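Local atomic coordinates of ParA (Salmonella enterica subsp. enterica serovar Newport str. SL317, PDB entry 3EZF), a protein that probably acts as a Walker-type ATPase in plasmid partition and, when bound to ADP, as a DNA-binding transcriptional regulator. Residues S110-F115 against S270-T275; Y233-R238 against L263-A268. All coordinates share one frame; numbering follows the deposited sequence.

Interaction 1 (S110-F115 against S270-T275); sequences SPYVIF and SDLLLT
Strands 112-115 and 272-275 run parallel, their axes 4.8 Å apart at closest and inclined by 35°, with Ile114 opposite Leu272 and Phe115 opposite Leu273. They are neighbours in the six-stranded parallel sheet of a P-loop NTPase fold; strand 250-254 flanks the first on its other side and strand 312-317 flanks the second. The ladder follows the parallel pattern: Phe115 N donates to Leu272 O at 2.9 Å, and Leu274 N gives Phe115 O an almost straight bond. At the entry end Val113 O receives two amides, from Asp271 N and, in a longer bond of 3.3 Å, from Leu272 N.

Asp271 folds its carboxylate back toward strand 112-115. Its OD1 stands 3.5 Å above the plane of the Tyr112 ring, over the centre, with ring and carboxylate planes only 14° apart; OD2 forms a salt bridge with Arg309. The ring continues past the aspartate to Leu272, where Tyr112 CE1 meets Leu272 CB at 3.5 Å. Farther along this face, the Ile114 and Leu272 side chains lie side by side, touching through CG1 and CD1, while Ile114 CG2 reaches Leu274 CB. Branched aliphatic chains suit a central strand, where both faces of the sheet must be filled.

On the opposite face, Phe115 has its CG anti to the backbone N (chi1 -178°), which carries the ring toward helix 261-267, and Phe115 CD2 touches Leu273 CD1 at 3.5 Å. Small Ser270 fits between Val113 CG1 and Phe115 CB, its hydroxyl bonded to Gly266 O.

The chemistry is thus divided: leucine, isoleucine and phenylalanine fill the sheet faces, whereas the one buried carboxylate sits at the strand entry, where Arg309 probably helps to stabilise its negative charge.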
ATOM      1  N   SER A 110     -18.180 -15.181  23.864  1.00 72.48           N
ATOM      2  CA  SER A 110     -18.077 -14.307  22.702  1.00 67.74           C
ATOM      3  C   SER A 110     -16.926 -13.287  22.603  1.00 67.00           C
ATOM      4  O   SER A 110     -16.437 -12.717  23.569  1.00 64.19           O
ATOM      5  CB  SER A 110     -19.413 -13.627  22.487  1.00 70.27           C
ATOM      6  OG  SER A 110     -20.081 -14.163  21.358  1.00 70.18           O
ATOM      7  N   PRO A 111     -16.538 -13.135  21.295  1.00 66.03           N
ATOM      8  CA  PRO A 111     -15.418 -12.335  20.691  1.00 63.37           C
ATOM      9  C   PRO A 111     -14.033 -12.980  20.575  1.00 59.95           C
ATOM     10  O   PRO A 111     -13.194 -12.799  21.444  1.00 64.67           O
ATOM     11  CB  PRO A 111     -15.440 -11.090  21.550  1.00 64.03           C
ATOM     12  CG  PRO A 111     -16.850 -10.805  21.235  1.00 64.52           C
ATOM     13  CD  PRO A 111     -17.152 -12.064  20.457  1.00 67.95           C
ATOM     14  N   TYR A 112     -13.804 -13.729  19.548  1.00 47.25           N
ATOM     15  CA  TYR A 112     -12.497 -14.270  19.296  1.00 44.50           C
ATOM     16  C   TYR A 112     -11.877 -13.222  18.351  1.00 46.41           C
ATOM     17  O   TYR A 112     -12.260 -13.129  17.192  1.00 40.13           O
ATOM     18  CB  TYR A 112     -12.517 -15.694  18.681  1.00 39.29           C
ATOM     19  CG  TYR A 112     -11.174 -16.320  18.829  1.00 35.58           C
ATOM     20  CD1 TYR A 112     -10.326 -16.521  17.734  1.00 36.68           C
ATOM     21  CD2 TYR A 112     -10.707 -16.678  20.109  1.00 34.15           C
ATOM     22  CE1 TYR A 112      -9.030 -17.045  17.921  1.00 34.62           C
ATOM     23  CE2 TYR A 112      -9.410 -17.174  20.295  1.00 35.97           C
ATOM     24  CZ  TYR A 112      -8.581 -17.354  19.197  1.00 37.16           C
ATOM     25  OH  TYR A 112      -7.307 -17.828  19.386  1.00 38.55           O
ATOM     26  N   VAL A 113     -10.922 -12.426  18.841  1.00 43.48           N
ATOM     27  CA  VAL A 113     -10.321 -11.373  18.028  1.00 41.34           C
ATOM     28  C   VAL A 113      -9.048 -11.802  17.295  1.00 43.78           C
ATOM     29  O   VAL A 113      -8.049 -12.187  17.914  1.00 41.17           O
ATOM     30  CB  VAL A 113     -10.033 -10.131  18.885  1.00 39.23           C
ATOM     31  CG1 VAL A 113      -9.489  -9.009  18.026  1.00 42.81           C
ATOM     32  CG2 VAL A 113     -11.292  -9.694  19.552  1.00 42.62           C
ATOM     33  N   ILE A 114      -9.093 -11.693  15.967  1.00 42.41           N
ATOM     34  CA  ILE A 114      -7.989 -12.085  15.102  1.00 38.26           C
ATOM     35  C   ILE A 114      -7.240 -10.910  14.474  1.00 39.16           C
ATOM     36  O   ILE A 114      -7.773 -10.207  13.627  1.00 46.51           O
ATOM     37  CB  ILE A 114      -8.529 -12.988  13.993  1.00 39.92           C
ATOM     38  CG1 ILE A 114      -9.090 -14.269  14.618  1.00 41.33           C
ATOM     39  CG2 ILE A 114      -7.449 -13.272  12.981  1.00 37.42           C
ATOM     40  CD1 ILE A 114     -10.452 -14.675  14.094  1.00 33.93           C
ATOM     41  N   PHE A 115      -6.000 -10.703  14.889  1.00 39.38           N
ATOM     42  CA  PHE A 115      -5.200  -9.615  14.351  1.00 40.85           C
ATOM     43  C   PHE A 115      -4.527 -10.110  13.084  1.00 43.90           C
ATOM     44  O   PHE A 115      -3.620 -10.937  13.158  1.00 47.74           O
ATOM     45  CB  PHE A 115      -4.130  -9.191  15.357  1.00 40.58           C
ATOM     46  CG  PHE A 115      -3.291  -8.047  14.884  1.00 46.25           C
ATOM     47  CD1 PHE A 115      -3.607  -6.738  15.238  1.00 47.95           C
ATOM     48  CD2 PHE A 115      -2.223  -8.271  14.023  1.00 47.06           C
ATOM     49  CE1 PHE A 115      -2.871  -5.664  14.730  1.00 48.41           C
ATOM     50  CE2 PHE A 115      -1.481  -7.215  13.508  1.00 48.33           C
ATOM     51  CZ  PHE A 115      -1.803  -5.907  13.861  1.00 49.33           C
ATOM     52  N   SER A 270      -6.334  -8.356  20.655  1.00 44.36           N
ATOM     53  CA  SER A 270      -6.471  -9.617  19.944  1.00 45.40           C
ATOM     54  C   SER A 270      -5.887 -10.807  20.685  1.00 47.02           C
ATOM     55  O   SER A 270      -4.910 -10.683  21.428  1.00 46.78           O
ATOM     56  CB  SER A 270      -5.820  -9.490  18.568  1.00 44.71           C
ATOM     57  OG  SER A 270      -6.195  -8.265  17.965  1.00 50.28           O
ATOM     58  N   ASP A 271      -6.485 -11.972  20.471  1.00 48.39           N
ATOM     59  CA  ASP A 271      -6.004 -13.173  21.131  1.00 52.67           C
ATOM     60  C   ASP A 271      -5.340 -14.136  20.165  1.00 48.11           C
ATOM     61  O   ASP A 271      -4.762 -15.138  20.580  1.00 47.90           O
ATOM     62  CB  ASP A 271      -7.147 -13.874  21.891  1.00 59.33           C
ATOM     63  CG  ASP A 271      -8.504 -13.620  21.272  1.00 61.14           C
ATOM     64  OD1 ASP A 271      -8.611 -13.724  20.033  1.00 68.64           O
ATOM     65  OD2 ASP A 271      -9.459 -13.322  22.023  1.00 55.06           O
ATOM     66  N   LEU A 272      -5.396 -13.812  18.880  1.00 48.12           N
ATOM     67  CA  LEU A 272      -4.799 -14.659  17.850  1.00 49.02           C
ATOM     68  C   LEU A 272      -4.108 -13.807  16.774  1.00 47.88           C
ATOM     69  O   LEU A 272      -4.708 -12.910  16.192  1.00 49.23           O
ATOM     70  CB  LEU A 272      -5.895 -15.547  17.215  1.00 47.64           C
ATOM     71  CG  LEU A 272      -5.599 -16.729  16.271  1.00 46.14           C
ATOM     72  CD1 LEU A 272      -6.210 -16.467  14.906  1.00 46.34           C
ATOM     73  CD2 LEU A 272      -4.112 -16.959  16.142  1.00 47.06           C
ATOM     74  N   LEU A 273      -2.839 -14.091  16.518  1.00 47.62           N
ATOM     75  CA  LEU A 273      -2.095 -13.370  15.500  1.00 50.81           C
ATOM     76  C   LEU A 273      -2.150 -14.198  14.231  1.00 54.32           C
ATOM     77  O   LEU A 273      -1.658 -15.321  14.203  1.00 56.32           O
ATOM     78  CB  LEU A 273      -0.638 -13.219  15.906  1.00 52.90           C
ATOM     79  CG  LEU A 273       0.117 -12.145  15.126  1.00 52.63           C
ATOM     80  CD1 LEU A 273      -0.306 -10.767  15.642  1.00 53.43           C
ATOM     81  CD2 LEU A 273       1.604 -12.322  15.314  1.00 54.33           C
ATOM     82  N   LEU A 274      -2.747 -13.661  13.179  1.00 55.65           N
ATOM     83  CA  LEU A 274      -2.820 -14.415  11.943  1.00 56.01           C
ATOM     84  C   LEU A 274      -1.859 -13.792  10.936  1.00 56.30           C
ATOM     85  O   LEU A 274      -2.118 -12.726  10.388  1.00 54.57           O
ATOM     86  CB  LEU A 274      -4.258 -14.434  11.420  1.00 52.90           C
ATOM     87  CG  LEU A 274      -4.568 -15.373  10.252  1.00 50.61           C
ATOM     88  CD1 LEU A 274      -6.060 -15.436  10.032  1.00 53.64           C
ATOM     89  CD2 LEU A 274      -3.887 -14.871   8.992  1.00 54.98           C
ATOM     90  N   THR A 275      -0.735 -14.472  10.717  1.00 58.95           N
ATOM     91  CA  THR A 275       0.296 -14.010   9.799  1.00 60.91           C
ATOM     92  C   THR A 275       0.324 -14.723   8.458  1.00 66.96           C
ATOM     93  O   THR A 275       0.761 -15.864   8.350  1.00 68.57           O
ATOM     94  CB  THR A 275       1.706 -14.176  10.384  1.00 58.09           C
ATOM     95  OG1 THR A 275       1.826 -13.420  11.590  1.00 60.39           O
ATOM     96  CG2 THR A 275       2.751 -13.692   9.381  1.00 54.54           C
TER

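Interaction 2 (Y233-R238 against L263-A268); sequences YEILRR and LLNGLA. Unlike the reference sequence in segment 233-238: Tyr233 (reference Ser), Ile235 (reference Val), Arg238 (reference Lys).
The chain from Tyr233 into the start of helix 235-241 lies against residues 263-268, which include most of the short helix 261-267, approaching most closely at Tyr233 and Asn265, whose CA atoms are 4.6 Å apart. Both helices pack beside the parallel sheet of the P-loop NTPase fold, and Glu234 occupies the N-cap position of the first. Asn265 reaches into that helix start. Its OD1 accepts from Leu236 N at 3.2 Å in a nearly straight bond, 175° at the hydrogen, although the donor stands well above the carbonyl plane of the amide. The other end of the amide is held too, since ND2 donates to Gln232 O and Pro261 O; an asparagine suits this place because it offers both an acceptor and a donor.

Tyr233, a difference from the reference sequence, lays one face of its ring over Leu264, whose CG is 3.9 Å from the centroid in a CH-pi contact. Leu301 of helix 294-303 touches both side chains. Next to Asn265, Leu236 CD1 rests 3.7 Å from Gly266 CA. A water lies between the segments, 3.1 Å from Tyr233 O and 3.0 Å from Asn265 O.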
ATOM      1  N   TYR A 233      -3.618   2.564  24.426  1.00 45.70           N
ATOM      2  CA  TYR A 233      -3.507   1.269  23.755  1.00 46.52           C
ATOM      3  C   TYR A 233      -4.560   0.242  24.159  1.00 44.94           C
ATOM      4  O   TYR A 233      -4.449  -0.932  23.825  1.00 48.92           O
ATOM      5  CB  TYR A 233      -2.089   0.694  23.956  1.00 43.57           C
ATOM      6  CG  TYR A 233      -0.992   1.588  23.397  1.00 46.26           C
ATOM      7  CD1 TYR A 233       0.174   1.841  24.125  1.00 43.70           C
ATOM      8  CD2 TYR A 233      -1.129   2.194  22.141  1.00 45.09           C
ATOM      9  CE1 TYR A 233       1.170   2.675  23.619  1.00 44.68           C
ATOM     10  CE2 TYR A 233      -0.135   3.028  21.624  1.00 47.26           C
ATOM     11  CZ  TYR A 233       1.010   3.266  22.368  1.00 46.82           C
ATOM     12  OH  TYR A 233       1.989   4.097  21.862  1.00 45.21           O
ATOM     13  N   GLU A 234      -5.592   0.684  24.867  1.00 45.89           N
ATOM     14  CA  GLU A 234      -6.654  -0.214  25.287  1.00 44.56           C
ATOM     15  C   GLU A 234      -7.995   0.293  24.791  1.00 44.31           C
ATOM     16  O   GLU A 234      -9.031  -0.294  25.103  1.00 44.15           O
ATOM     17  CB  GLU A 234      -6.711  -0.331  26.809  1.00 45.20           C
ATOM     18  CG  GLU A 234      -5.434  -0.819  27.465  1.00 55.72           C
ATOM     19  CD  GLU A 234      -5.579  -1.029  28.980  1.00 59.99           C
ATOM     20  OE1 GLU A 234      -6.548  -0.510  29.573  1.00 61.01           O
ATOM     21  OE2 GLU A 234      -4.718  -1.708  29.585  1.00 63.54           O
ATOM     22  N   ILE A 235      -7.984   1.382  24.023  1.00 44.67           N
ATOM     23  CA  ILE A 235      -9.227   1.950  23.508  1.00 43.25           C
ATOM     24  C   ILE A 235     -10.000   0.978  22.622  1.00 42.23           C
ATOM     25  O   ILE A 235     -11.197   0.805  22.800  1.00 40.09           O
ATOM     26  CB  ILE A 235      -8.995   3.235  22.688  1.00 41.79           C
ATOM     27  CG1 ILE A 235      -8.017   4.172  23.402  1.00 37.63           C
ATOM     28  CG2 ILE A 235     -10.326   3.936  22.485  1.00 39.79           C
ATOM     29  CD1 ILE A 235      -8.422   4.521  24.818  1.00 39.65           C
ATOM     30  N   LEU A 236      -9.311   0.347  21.671  1.00 44.73           N
ATOM     31  CA  LEU A 236      -9.950  -0.605  20.752  1.00 43.72           C
ATOM     32  C   LEU A 236     -10.754  -1.681  21.490  1.00 41.15           C
ATOM     33  O   LEU A 236     -11.861  -1.990  21.097  1.00 38.29           O
ATOM     34  CB  LEU A 236      -8.897  -1.286  19.848  1.00 42.83           C
ATOM     35  CG  LEU A 236      -9.305  -1.857  18.476  1.00 40.58           C
ATOM     36  CD1 LEU A 236      -8.296  -2.910  18.072  1.00 39.54           C
ATOM     37  CD2 LEU A 236     -10.673  -2.474  18.504  1.00 40.25           C
ATOM     38  N   ARG A 237     -10.200  -2.248  22.557  1.00 42.30           N
ATOM     39  CA  ARG A 237     -10.897  -3.293  23.297  1.00 43.52           C
ATOM     40  C   ARG A 237     -12.048  -2.732  24.111  1.00 43.37           C
ATOM     41  O   ARG A 237     -13.068  -3.383  24.275  1.00 49.04           O
ATOM     42  CB  ARG A 237      -9.939  -4.025  24.253  1.00 48.18           C
ATOM     43  CG  ARG A 237      -9.850  -5.562  24.090  1.00 51.28           C
ATOM     44  CD  ARG A 237     -11.099  -6.378  24.470  1.00 49.69           C
ATOM     45  NE  ARG A 237     -11.005  -7.717  23.862  1.00 57.87           N
ATOM     46  CZ  ARG A 237     -11.801  -8.762  24.117  1.00 56.84           C
ATOM     47  NH1 ARG A 237     -12.796  -8.677  24.994  1.00 58.21           N
ATOM     48  NH2 ARG A 237     -11.601  -9.908  23.479  1.00 52.83           N
ATOM     49  N   ARG A 238     -11.890  -1.522  24.620  1.00 42.97           N
ATOM     50  CA  ARG A 238     -12.923  -0.939  25.450  1.00 42.13           C
ATOM     51  C   ARG A 238     -14.040  -0.172  24.754  1.00 41.77           C
ATOM     52  O   ARG A 238     -15.187  -0.266  25.165  1.00 45.97           O
ATOM     53  CB  ARG A 238     -12.283  -0.018  26.487  1.00 45.71           C
ATOM     54  CG  ARG A 238     -13.052   0.029  27.788  1.00 53.56           C
ATOM     55  CD  ARG A 238     -12.897   1.369  28.497  1.00 64.42           C
ATOM     56  NE  ARG A 238     -13.606   2.441  27.798  1.00 68.79           N
ATOM     57  CZ  ARG A 238     -14.280   3.409  28.415  1.00 72.02           C
ATOM     58  NH1 ARG A 238     -14.331   3.435  29.744  1.00 70.17           N
ATOM     59  NH2 ARG A 238     -14.909   4.346  27.708  1.00 70.64           N
ATOM     60  N   LEU A 263      -1.753  -0.128  15.300  1.00 45.10           N
ATOM     61  CA  LEU A 263      -1.111  -1.447  15.401  1.00 44.18           C
ATOM     62  C   LEU A 263      -1.117  -1.902  16.864  1.00 42.41           C
ATOM     63  O   LEU A 263      -1.546  -3.011  17.184  1.00 41.09           O
ATOM     64  CB  LEU A 263       0.339  -1.365  14.936  1.00 45.62           C
ATOM     65  CG  LEU A 263       0.976  -2.531  14.178  1.00 48.43           C
ATOM     66  CD1 LEU A 263       0.708  -3.844  14.870  1.00 50.65           C
ATOM     67  CD2 LEU A 263       0.413  -2.547  12.773  1.00 51.80           C
ATOM     68  N   LEU A 264      -0.625  -1.021  17.735  1.00 42.54           N
ATOM     69  CA  LEU A 264      -0.551  -1.262  19.172  1.00 45.92           C
ATOM     70  C   LEU A 264      -1.929  -1.601  19.756  1.00 48.31           C
ATOM     71  O   LEU A 264      -2.069  -2.550  20.531  1.00 51.00           O
ATOM     72  CB  LEU A 264       0.030  -0.029  19.880  1.00 51.47           C
ATOM     73  CG  LEU A 264       1.542   0.244  19.991  1.00 51.30           C
ATOM     74  CD1 LEU A 264       2.120  -0.594  21.094  1.00 52.42           C
ATOM     75  CD2 LEU A 264       2.244  -0.036  18.692  1.00 51.58           C
ATOM     76  N   ASN A 265      -2.946  -0.826  19.394  1.00 48.73           N
ATOM     77  CA  ASN A 265      -4.293  -1.083  19.882  1.00 47.02           C
ATOM     78  C   ASN A 265      -4.741  -2.433  19.353  1.00 47.46           C
ATOM     79  O   ASN A 265      -5.363  -3.206  20.084  1.00 54.39           O
ATOM     80  CB  ASN A 265      -5.258   0.016  19.428  1.00 46.63           C
ATOM     81  CG  ASN A 265      -5.507   1.054  20.508  1.00 47.66           C
ATOM     82  OD1 ASN A 265      -6.146   0.780  21.522  1.00 50.55           O
ATOM     83  ND2 ASN A 265      -4.996   2.248  20.295  1.00 50.49           N
ATOM     84  N   GLY A 266      -4.425  -2.726  18.093  1.00 39.21           N
ATOM     85  CA  GLY A 266      -4.798  -4.013  17.538  1.00 40.96           C
ATOM     86  C   GLY A 266      -4.201  -5.179  18.323  1.00 40.00           C
ATOM     87  O   GLY A 266      -4.923  -6.030  18.827  1.00 39.40           O
ATOM     88  N   LEU A 267      -2.878  -5.224  18.420  1.00 40.02           N
ATOM     89  CA  LEU A 267      -2.214  -6.288  19.153  1.00 41.76           C
ATOM     90  C   LEU A 267      -2.712  -6.387  20.577  1.00 43.39           C
ATOM     91  O   LEU A 267      -2.784  -7.481  21.137  1.00 43.05           O
ATOM     92  CB  LEU A 267      -0.709  -6.043  19.213  1.00 43.07           C
ATOM     93  CG  LEU A 267       0.133  -6.265  17.969  1.00 38.92           C
ATOM     94  CD1 LEU A 267       1.573  -6.101  18.343  1.00 39.42           C
ATOM     95  CD2 LEU A 267      -0.105  -7.656  17.416  1.00 39.19           C
ATOM     96  N   ALA A 268      -3.041  -5.239  21.163  1.00 45.69           N
ATOM     97  CA  ALA A 268      -3.494  -5.174  22.557  1.00 46.51           C
ATOM     98  C   ALA A 268      -4.900  -5.701  22.857  1.00 42.59           C
ATOM     99  O   ALA A 268      -5.279  -5.794  24.017  1.00 46.39           O
ATOM    100  CB  ALA A 268      -3.365  -3.722  23.067  1.00 40.80           C
TER
HETATM  101  O   HOH W   1      -6.887  -2.245  22.472  1.00 45.54           O

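How the interactions relate
The two contacts are consecutive layers of one core, their centres 12 Å apart. Helix 261-267 leads directly into strand 272-277, so the chain that meets 233-238 in interaction 2 goes on to pair with 110-115 in interaction 1. Phe115 joins the layers: its CZ lies 3.4 Å from Leu263 CD1 and its CD1 3.5 Å from Gly266 C. Beside it, Leu273 CD1 packs 3.6 Å from Leu267 CD2. Gly266, part of interaction 2, thus touches interaction 1 through its carbonyl carbon. A bound sulfate, probably from the crystallisation liquor, lies about 4 Å, nearest atoms, from the side chain of Tyr112 in interaction 1.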